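Local coordinates for vascular protein tyrosine phosphatase 1 (Rattus norvegicus, PDB 3I36) that probably removes phosphate from phosphotyrosine side chains of proteins through the receptor-type phosphatase domain held in this chain, at residues D168-T174 with D186-M192; N136-I140 with Y230-P235. All blocks are in the same frame, centred on the assembly; numbering follows the deposited sequence.

Following the chain from its N terminus, helix 125-134 ends in the turn that leads to N136-I140, the first arm of interaction 2 and the start of strand 139-142. The chain then runs out towards one edge of the mixed sheet, where strands 169-178 and 182-191 form a hairpin; interaction 1 pairs D168-T174 with D186-M192 and closes a short loop. Strand 196-205 and helix 218-231 follow, and Y230-P235, at the end of that helix, returns to N136-I140 and closes the long loop, so interaction 1 is nested inside interaction 2. Both reach the same sheet, with centres about 15 Å apart and nearest atoms about 5 Å apart; strand 196-205 lies between strands 139-142 and 182-191.

Interaction 1 (D168-T174 with D186-M192); sequences DITVAMT and DFVVKNM
The ring of F187 lies against M173 and V171, its neighbours on the facing strand. Its CD1-CE1 side meets M173, with M173 CB 3.5 Å from F187 CE1, while V171 CG1 sits 3.7 Å from F187 CB. Because M173 CG stands anti to its own backbone N (chi1 -170°), the thioether runs out past the ring and makes an oblique Met-aromatic contact, M173 SD lying 5.0 Å from the F187 centroid. An alanine at F187 would take the ring from M173 and its CD1 contact from V171 and is likely to open a gap beside P159 and L200, which also touch it. Farther along the same face, I169 sends two branches to two partners: CG2 presses tightly on V189 CG1 at 3.4 Å, and CD1 reaches N191 CB at 3.9 Å. W129 and W133 of helix 125-134 pack on this face through V171, I169, V189 and N191. The strands form an antiparallel beta hairpin in the mixed sheet of the phosphatase domain, with T170-K190 and A172-V188 as hydrogen-bonded pairs. On the face that carries T170, M192 CG, anti to its carbonyl carbon (chi1 -62°), comes 3.3 Å from T170 OG1, and the chain then bends so that SD also lies near the threonine. At the other end T174 CG2 meets V188 CG2 at about a right angle, 3.5 Å apart. T174 N donates to D186 O at 2.6 Å, and a water links T174 OG1 with F187 O, weakly at the carbonyl. The D186 carboxylate turns elsewhere, to a salt bridge with R201.

Interaction 2 (N136-I140 with Y230-P235); sequences NVYAI and YMKQIP
P235 sits over one face of the Y138 ring in a CH-pi contact, its CD 3.7 Å from the Y138 centroid and only 11° off the ring normal. The proline ring and the tyrosine side chain cross at about a right angle, and P235 CG reaches on to the phenol end, 3.7 Å from Y138 OH. The aliphatic packing begins nearer the backbone. I234 lays both branches against the root of Y138 from the side P235 covers: CD1 approaches Y138 CD2 at 3.7 Å, and CG2 lies the same 3.7 Å from Y138 CB, the two side chains sliding past each other in opposite directions. One residue on, A139 CB fits against M231 SD at 3.5 Å and faces the edge of the Y230 ring, 4.0 Å from its CE2. With CG beside the backbone N and a bend at chi2 (-54°), M231 brings its sulfur round to the strand. In the phosphatase fold this packing sets the last part of helix 218-231 and the type I turn M231-I234 against the start of strand 139-142. The polar element is the Y230 hydroxyl, whose OH lies within hydrogen-bonding distance of Y138 O at 3.2 Å, although its proton could serve another acceptor instead. Y230 CG lies anti to the backbone N (chi1 175°), which extends the phenol across to that carbonyl. Beyond the two segments, Y138 also stacks with H198 of strand 196-205.

Interaction 1 (D168-T174 with D186-M192)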
ATOM      1  N   ASP A 168     -18.296   2.780 -15.443  1.00 22.06           N
ATOM      2  CA  ASP A 168     -19.586   2.793 -14.747  1.00 22.95           C
ATOM      3  C   ASP A 168     -19.497   3.463 -13.391  1.00 19.26           C
ATOM      4  O   ASP A 168     -20.508   3.633 -12.706  1.00 22.31           O
ATOM      5  CB  ASP A 168     -20.105   1.372 -14.540  1.00 33.30           C
ATOM      6  CG  ASP A 168     -20.495   0.703 -15.827  1.00 36.57           C
ATOM      7  OD1 ASP A 168     -20.998   1.401 -16.733  1.00 32.76           O
ATOM      8  OD2 ASP A 168     -20.305  -0.527 -15.922  1.00 42.92           O
ATOM      9  N   ILE A 169     -18.288   3.823 -12.985  1.00 20.04           N
ATOM     10  CA  ILE A 169     -18.111   4.373 -11.660  1.00 19.54           C
ATOM     11  C   ILE A 169     -18.013   5.888 -11.709  1.00 27.02           C
ATOM     12  O   ILE A 169     -17.186   6.450 -12.432  1.00 28.46           O
ATOM     13  CB  ILE A 169     -16.871   3.809 -10.977  1.00 18.32           C
ATOM     14  CG1 ILE A 169     -16.952   2.280 -10.936  1.00 18.15           C
ATOM     15  CG2 ILE A 169     -16.742   4.402  -9.564  1.00 19.72           C
ATOM     16  CD1 ILE A 169     -18.223   1.763 -10.265  1.00 18.28           C
ATOM     17  N   THR A 170     -18.870   6.555 -10.953  1.00 17.62           N
ATOM     18  CA  THR A 170     -18.799   8.007 -10.915  1.00 20.20           C
ATOM     19  C   THR A 170     -18.297   8.447  -9.559  1.00 21.78           C
ATOM     20  O   THR A 170     -18.709   7.928  -8.521  1.00 26.57           O
ATOM     21  CB  THR A 170     -20.129   8.678 -11.319  1.00 28.08           C
ATOM     22  OG1 THR A 170     -20.288   8.560 -12.741  1.00 34.82           O
ATOM     23  CG2 THR A 170     -20.128  10.166 -10.949  1.00 22.58           C
ATOM     24  N   VAL A 171     -17.348   9.370  -9.579  1.00 18.75           N
ATOM     25  CA  VAL A 171     -16.708   9.803  -8.355  1.00 16.61           C
ATOM     26  C   VAL A 171     -16.771  11.304  -8.319  1.00 19.08           C
ATOM     27  O   VAL A 171     -16.584  11.973  -9.338  1.00 18.12           O
ATOM     28  CB  VAL A 171     -15.235   9.316  -8.267  1.00 14.86           C
ATOM     29  CG1 VAL A 171     -14.666   9.625  -6.901  1.00 16.89           C
ATOM     30  CG2 VAL A 171     -15.168   7.823  -8.537  1.00 16.30           C
ATOM     31  N   ALA A 172     -17.087  11.825  -7.147  1.00 18.80           N
ATOM     32  CA  ALA A 172     -17.135  13.249  -6.936  1.00 20.73           C
ATOM     33  C   ALA A 172     -16.462  13.512  -5.613  1.00 20.38           C
ATOM     34  O   ALA A 172     -16.724  12.831  -4.620  1.00 22.48           O
ATOM     35  CB  ALA A 172     -18.581  13.735  -6.898  1.00 22.97           C
ATOM     36  N   MET A 173     -15.591  14.506  -5.588  1.00 15.86           N
ATOM     37  CA  MET A 173     -14.938  14.850  -4.351  1.00 16.80           C
ATOM     38  C   MET A 173     -15.885  15.698  -3.506  1.00 22.12           C
ATOM     39  O   MET A 173     -16.475  16.651  -4.001  1.00 22.01           O
ATOM     40  CB  MET A 173     -13.646  15.602  -4.639  1.00 16.10           C
ATOM     41  CG  MET A 173     -12.800  15.765  -3.402  1.00 19.42           C
ATOM     42  SD  MET A 173     -11.286  16.646  -3.770  1.00 25.99           S
ATOM     43  CE  MET A 173     -11.966  18.238  -4.205  1.00 35.98           C
ATOM     44  N   THR A 174     -16.032  15.351  -2.235  1.00 19.33           N
ATOM     45  CA  THR A 174     -16.944  16.087  -1.368  1.00 26.26           C
ATOM     46  C   THR A 174     -16.211  17.028  -0.422  1.00 30.39           C
ATOM     47  O   THR A 174     -16.769  18.019   0.049  1.00 30.24           O
ATOM     48  CB  THR A 174     -17.833  15.143  -0.568  1.00 23.56           C
ATOM     49  OG1 THR A 174     -17.012  14.281   0.236  1.00 21.76           O
ATOM     50  CG2 THR A 174     -18.686  14.313  -1.526  1.00 25.60           C
ATOM     51  N   ASP A 186     -12.265  13.418   0.550  1.00 14.23           N
ATOM     52  CA  ASP A 186     -13.427  12.570   0.621  1.00 15.58           C
ATOM     53  C   ASP A 186     -14.143  12.618  -0.700  1.00 16.78           C
ATOM     54  O   ASP A 186     -14.255  13.677  -1.329  1.00 17.53           O
ATOM     55  CB  ASP A 186     -14.351  13.004   1.748  1.00 18.26           C
ATOM     56  CG  ASP A 186     -13.894  12.495   3.084  1.00 31.76           C
ATOM     57  OD1 ASP A 186     -13.389  11.362   3.124  1.00 34.17           O
ATOM     58  OD2 ASP A 186     -14.036  13.217   4.089  1.00 36.36           O
ATOM     59  N   PHE A 187     -14.640  11.457  -1.104  1.00 18.59           N
ATOM     60  CA  PHE A 187     -15.414  11.330  -2.312  1.00 20.23           C
ATOM     61  C   PHE A 187     -16.669  10.538  -2.023  1.00 22.03           C
ATOM     62  O   PHE A 187     -16.797   9.862  -0.997  1.00 15.69           O
ATOM     63  CB  PHE A 187     -14.628  10.569  -3.371  1.00 20.13           C
ATOM     64  CG  PHE A 187     -13.279  11.138  -3.641  1.00 20.38           C
ATOM     65  CD1 PHE A 187     -13.094  12.057  -4.663  1.00 12.44           C
ATOM     66  CD2 PHE A 187     -12.192  10.766  -2.866  1.00 17.39           C
ATOM     67  CE1 PHE A 187     -11.845  12.594  -4.905  1.00 18.41           C
ATOM     68  CE2 PHE A 187     -10.929  11.291  -3.111  1.00 18.80           C
ATOM     69  CZ  PHE A 187     -10.757  12.212  -4.130  1.00 20.13           C
ATOM     70  N   VAL A 188     -17.602  10.645  -2.944  1.00 18.51           N
ATOM     71  CA  VAL A 188     -18.688   9.704  -3.012  1.00 20.72           C
ATOM     72  C   VAL A 188     -18.388   8.886  -4.244  1.00 20.34           C
ATOM     73  O   VAL A 188     -18.092   9.433  -5.302  1.00 17.86           O
ATOM     74  CB  VAL A 188     -20.036  10.409  -3.182  1.00 25.64           C
ATOM     75  CG1 VAL A 188     -21.119   9.388  -3.437  1.00 21.80           C
ATOM     76  CG2 VAL A 188     -20.350  11.228  -1.942  1.00 32.73           C
ATOM     77  N   VAL A 189     -18.432   7.572  -4.098  1.00 17.87           N
ATOM     78  CA  VAL A 189     -18.221   6.700  -5.232  1.00 13.93           C
ATOM     79  C   VAL A 189     -19.536   6.032  -5.551  1.00 20.14           C
ATOM     80  O   VAL A 189     -20.159   5.426  -4.689  1.00 18.78           O
ATOM     81  CB  VAL A 189     -17.191   5.619  -4.929  1.00 17.49           C
ATOM     82  CG1 VAL A 189     -16.955   4.776  -6.164  1.00 18.55           C
ATOM     83  CG2 VAL A 189     -15.906   6.265  -4.467  1.00 18.05           C
ATOM     84  N   LYS A 190     -19.956   6.147  -6.799  1.00 15.24           N
ATOM     85  CA  LYS A 190     -21.234   5.607  -7.203  1.00 18.79           C
ATOM     86  C   LYS A 190     -21.078   4.713  -8.412  1.00 19.66           C
ATOM     87  O   LYS A 190     -20.357   5.029  -9.359  1.00 21.84           O
ATOM     88  CB  LYS A 190     -22.181   6.748  -7.543  1.00 24.76           C
ATOM     89  CG  LYS A 190     -23.623   6.343  -7.735  1.00 31.34           C
ATOM     90  CD  LYS A 190     -24.466   7.602  -7.895  1.00 29.70           C
ATOM     91  CE  LYS A 190     -25.951   7.309  -7.884  1.00 41.11           C
ATOM     92  NZ  LYS A 190     -26.718   8.590  -7.959  1.00 45.46           N
ATOM     93  N   ASN A 191     -21.762   3.586  -8.367  1.00 17.43           N
ATOM     94  CA  ASN A 191     -21.917   2.779  -9.546  1.00 20.91           C
ATOM     95  C   ASN A 191     -23.187   3.221 -10.255  1.00 20.34           C
ATOM     96  O   ASN A 191     -24.305   3.007  -9.767  1.00 18.22           O
ATOM     97  CB  ASN A 191     -21.982   1.303  -9.181  1.00 20.51           C
ATOM     98  CG  ASN A 191     -22.025   0.412 -10.403  1.00 22.08           C
ATOM     99  OD1 ASN A 191     -22.697   0.722 -11.383  1.00 25.55           O
ATOM    100  ND2 ASN A 191     -21.309  -0.701 -10.348  1.00 26.24           N
ATOM    101  N   MET A 192     -23.011   3.852 -11.408  1.00 27.11           N
ATOM    102  CA  MET A 192     -24.129   4.401 -12.161  1.00 32.46           C
ATOM    103  C   MET A 192     -25.069   3.314 -12.678  1.00 32.81           C
ATOM    104  O   MET A 192     -26.254   3.561 -12.891  1.00 32.61           O
ATOM    105  CB  MET A 192     -23.610   5.261 -13.314  1.00 35.38           C
ATOM    106  CG  MET A 192     -22.808   6.465 -12.847  1.00 33.09           C
ATOM    107  SD  MET A 192     -23.761   7.532 -11.743  1.00 59.85           S
ATOM    108  CE  MET A 192     -24.808   8.381 -12.934  1.00 58.03           C
TER
HETATM  109  O   HOH W   1     -17.855  11.795   0.825  1.00 28.66           O

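Interaction 2 (N136-I140 with Y230-P235)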
ATOM      1  N   ASN A 136     -14.859  -3.109  -2.762  1.00 15.23           N
ATOM      2  CA  ASN A 136     -15.416  -2.578  -1.530  1.00 15.74           C
ATOM      3  C   ASN A 136     -14.426  -1.665  -0.824  1.00 18.65           C
ATOM      4  O   ASN A 136     -14.365  -1.633   0.400  1.00 15.34           O
ATOM      5  CB  ASN A 136     -15.805  -3.736  -0.605  1.00 19.11           C
ATOM      6  CG  ASN A 136     -16.778  -3.318   0.466  1.00 24.49           C
ATOM      7  OD1 ASN A 136     -17.656  -2.505   0.214  1.00 22.09           O
ATOM      8  ND2 ASN A 136     -16.622  -3.869   1.674  1.00 28.36           N
ATOM      9  N   VAL A 137     -13.648  -0.923  -1.602  1.00 13.29           N
ATOM     10  CA  VAL A 137     -12.651  -0.029  -1.040  1.00  9.57           C
ATOM     11  C   VAL A 137     -13.300   1.257  -0.560  1.00 13.01           C
ATOM     12  O   VAL A 137     -13.981   1.921  -1.323  1.00 12.28           O
ATOM     13  CB  VAL A 137     -11.567   0.282  -2.089  1.00  8.15           C
ATOM     14  CG1 VAL A 137     -10.604   1.332  -1.576  1.00  9.84           C
ATOM     15  CG2 VAL A 137     -10.810  -1.001  -2.406  1.00  8.69           C
ATOM     16  N   TYR A 138     -13.093   1.591   0.710  1.00  7.84           N
ATOM     17  CA  TYR A 138     -13.602   2.832   1.284  1.00 11.58           C
ATOM     18  C   TYR A 138     -12.439   3.774   1.576  1.00  9.54           C
ATOM     19  O   TYR A 138     -12.623   4.963   1.789  1.00 12.01           O
ATOM     20  CB  TYR A 138     -14.316   2.555   2.593  1.00 12.69           C
ATOM     21  CG  TYR A 138     -15.751   2.125   2.435  1.00 13.94           C
ATOM     22  CD1 TYR A 138     -16.071   0.922   1.840  1.00 13.45           C
ATOM     23  CD2 TYR A 138     -16.776   2.920   2.899  1.00 13.98           C
ATOM     24  CE1 TYR A 138     -17.404   0.521   1.707  1.00 17.54           C
ATOM     25  CE2 TYR A 138     -18.096   2.539   2.773  1.00 15.61           C
ATOM     26  CZ  TYR A 138     -18.405   1.342   2.183  1.00 16.49           C
ATOM     27  OH  TYR A 138     -19.725   0.972   2.070  1.00 19.24           O
ATOM     28  N   ALA A 139     -11.233   3.219   1.613  1.00 14.09           N
ATOM     29  CA  ALA A 139     -10.058   4.018   1.928  1.00 15.81           C
ATOM     30  C   ALA A 139      -8.956   3.772   0.916  1.00 11.69           C
ATOM     31  O   ALA A 139      -8.617   2.633   0.611  1.00 14.11           O
ATOM     32  CB  ALA A 139      -9.550   3.711   3.340  1.00 14.69           C
ATOM     33  N   ILE A 140      -8.388   4.855   0.415  1.00 11.66           N
ATOM     34  CA  ILE A 140      -7.230   4.740  -0.447  1.00  8.75           C
ATOM     35  C   ILE A 140      -6.113   5.438   0.272  1.00 14.25           C
ATOM     36  O   ILE A 140      -6.291   6.539   0.778  1.00 12.21           O
ATOM     37  CB  ILE A 140      -7.446   5.437  -1.796  1.00 10.90           C
ATOM     38  CG1 ILE A 140      -8.419   4.619  -2.659  1.00 12.59           C
ATOM     39  CG2 ILE A 140      -6.110   5.628  -2.519  1.00 12.00           C
ATOM     40  CD1 ILE A 140      -8.788   5.323  -3.972  1.00 12.03           C
ATOM     41  N   TYR A 230     -10.171   6.318  10.590  1.00 15.49           N
ATOM     42  CA  TYR A 230     -11.244   6.251   9.615  1.00 13.80           C
ATOM     43  C   TYR A 230     -11.718   4.818   9.390  1.00 16.55           C
ATOM     44  O   TYR A 230     -12.915   4.564   9.335  1.00 15.33           O
ATOM     45  CB  TYR A 230     -10.790   6.864   8.294  1.00 12.93           C
ATOM     46  CG  TYR A 230     -11.788   6.744   7.174  1.00 17.59           C
ATOM     47  CD1 TYR A 230     -12.896   7.580   7.110  1.00 18.87           C
ATOM     48  CD2 TYR A 230     -11.595   5.826   6.147  1.00 23.14           C
ATOM     49  CE1 TYR A 230     -13.804   7.481   6.067  1.00 20.79           C
ATOM     50  CE2 TYR A 230     -12.491   5.723   5.101  1.00 19.45           C
ATOM     51  CZ  TYR A 230     -13.590   6.548   5.065  1.00 23.29           C
ATOM     52  OH  TYR A 230     -14.478   6.433   4.016  1.00 23.46           O
ATOM     53  N   MET A 231     -10.776   3.887   9.256  1.00 14.54           N
ATOM     54  CA  MET A 231     -11.123   2.488   9.004  1.00 11.75           C
ATOM     55  C   MET A 231     -12.040   1.910  10.068  1.00 16.48           C
ATOM     56  O   MET A 231     -12.740   0.938   9.818  1.00 11.95           O
ATOM     57  CB  MET A 231      -9.863   1.637   8.866  1.00 13.25           C
ATOM     58  CG  MET A 231      -9.113   1.920   7.582  1.00 14.76           C
ATOM     59  SD  MET A 231     -10.184   1.761   6.138  1.00 19.27           S
ATOM     60  CE  MET A 231     -10.601   0.026   6.190  1.00 17.08           C
ATOM     61  N   LYS A 232     -12.020   2.490  11.263  1.00 13.90           N
ATOM     62  CA  LYS A 232     -12.887   1.999  12.334  1.00 20.13           C
ATOM     63  C   LYS A 232     -14.357   2.215  11.981  1.00 17.34           C
ATOM     64  O   LYS A 232     -15.249   1.582  12.545  1.00 17.70           O
ATOM     65  CB  LYS A 232     -12.549   2.697  13.645  1.00 20.87           C
ATOM     66  CG  LYS A 232     -11.220   2.266  14.249  1.00 16.43           C
ATOM     67  CD  LYS A 232     -10.960   3.068  15.513  1.00 20.24           C
ATOM     68  CE  LYS A 232      -9.651   2.672  16.174  1.00 27.11           C
ATOM     69  NZ  LYS A 232      -9.395   3.588  17.320  1.00 27.43           N
ATOM     70  N   GLN A 233     -14.592   3.097  11.020  1.00 13.69           N
ATOM     71  CA  GLN A 233     -15.943   3.501  10.648  1.00 12.66           C
ATOM     72  C   GLN A 233     -16.453   2.717   9.451  1.00 13.65           C
ATOM     73  O   GLN A 233     -17.584   2.889   9.029  1.00 16.11           O
ATOM     74  CB  GLN A 233     -15.932   4.979  10.283  1.00 15.39           C
ATOM     75  CG  GLN A 233     -15.373   5.842  11.398  1.00 17.97           C
ATOM     76  CD  GLN A 233     -15.307   7.302  11.016  1.00 31.81           C
ATOM     77  OE1 GLN A 233     -15.857   7.710   9.997  1.00 32.68           O
ATOM     78  NE2 GLN A 233     -14.620   8.097  11.823  1.00 45.72           N
ATOM     79  N   ILE A 234     -15.599   1.846   8.926  1.00 15.67           N
ATOM     80  CA  ILE A 234     -15.799   1.238   7.631  1.00 16.91           C
ATOM     81  C   ILE A 234     -16.369  -0.170   7.789  1.00 15.03           C
ATOM     82  O   ILE A 234     -16.085  -0.842   8.776  1.00 19.79           O
ATOM     83  CB  ILE A 234     -14.451   1.236   6.884  1.00 15.65           C
ATOM     84  CG1 ILE A 234     -13.995   2.681   6.650  1.00 18.46           C
ATOM     85  CG2 ILE A 234     -14.523   0.471   5.585  1.00 22.47           C
ATOM     86  CD1 ILE A 234     -15.062   3.573   6.057  1.00 14.18           C
ATOM     87  N   PRO A 235     -17.190  -0.619   6.825  1.00 16.49           N
ATOM     88  CA  PRO A 235     -17.755  -1.964   6.975  1.00 18.26           C
ATOM     89  C   PRO A 235     -16.664  -3.019   6.907  1.00 23.64           C
ATOM     90  O   PRO A 235     -15.520  -2.707   6.539  1.00 17.69           O
ATOM     91  CB  PRO A 235     -18.651  -2.112   5.743  1.00 22.87           C
ATOM     92  CG  PRO A 235     -18.819  -0.759   5.184  1.00 23.34           C
ATOM     93  CD  PRO A 235     -17.613   0.024   5.569  1.00 18.78           C
TER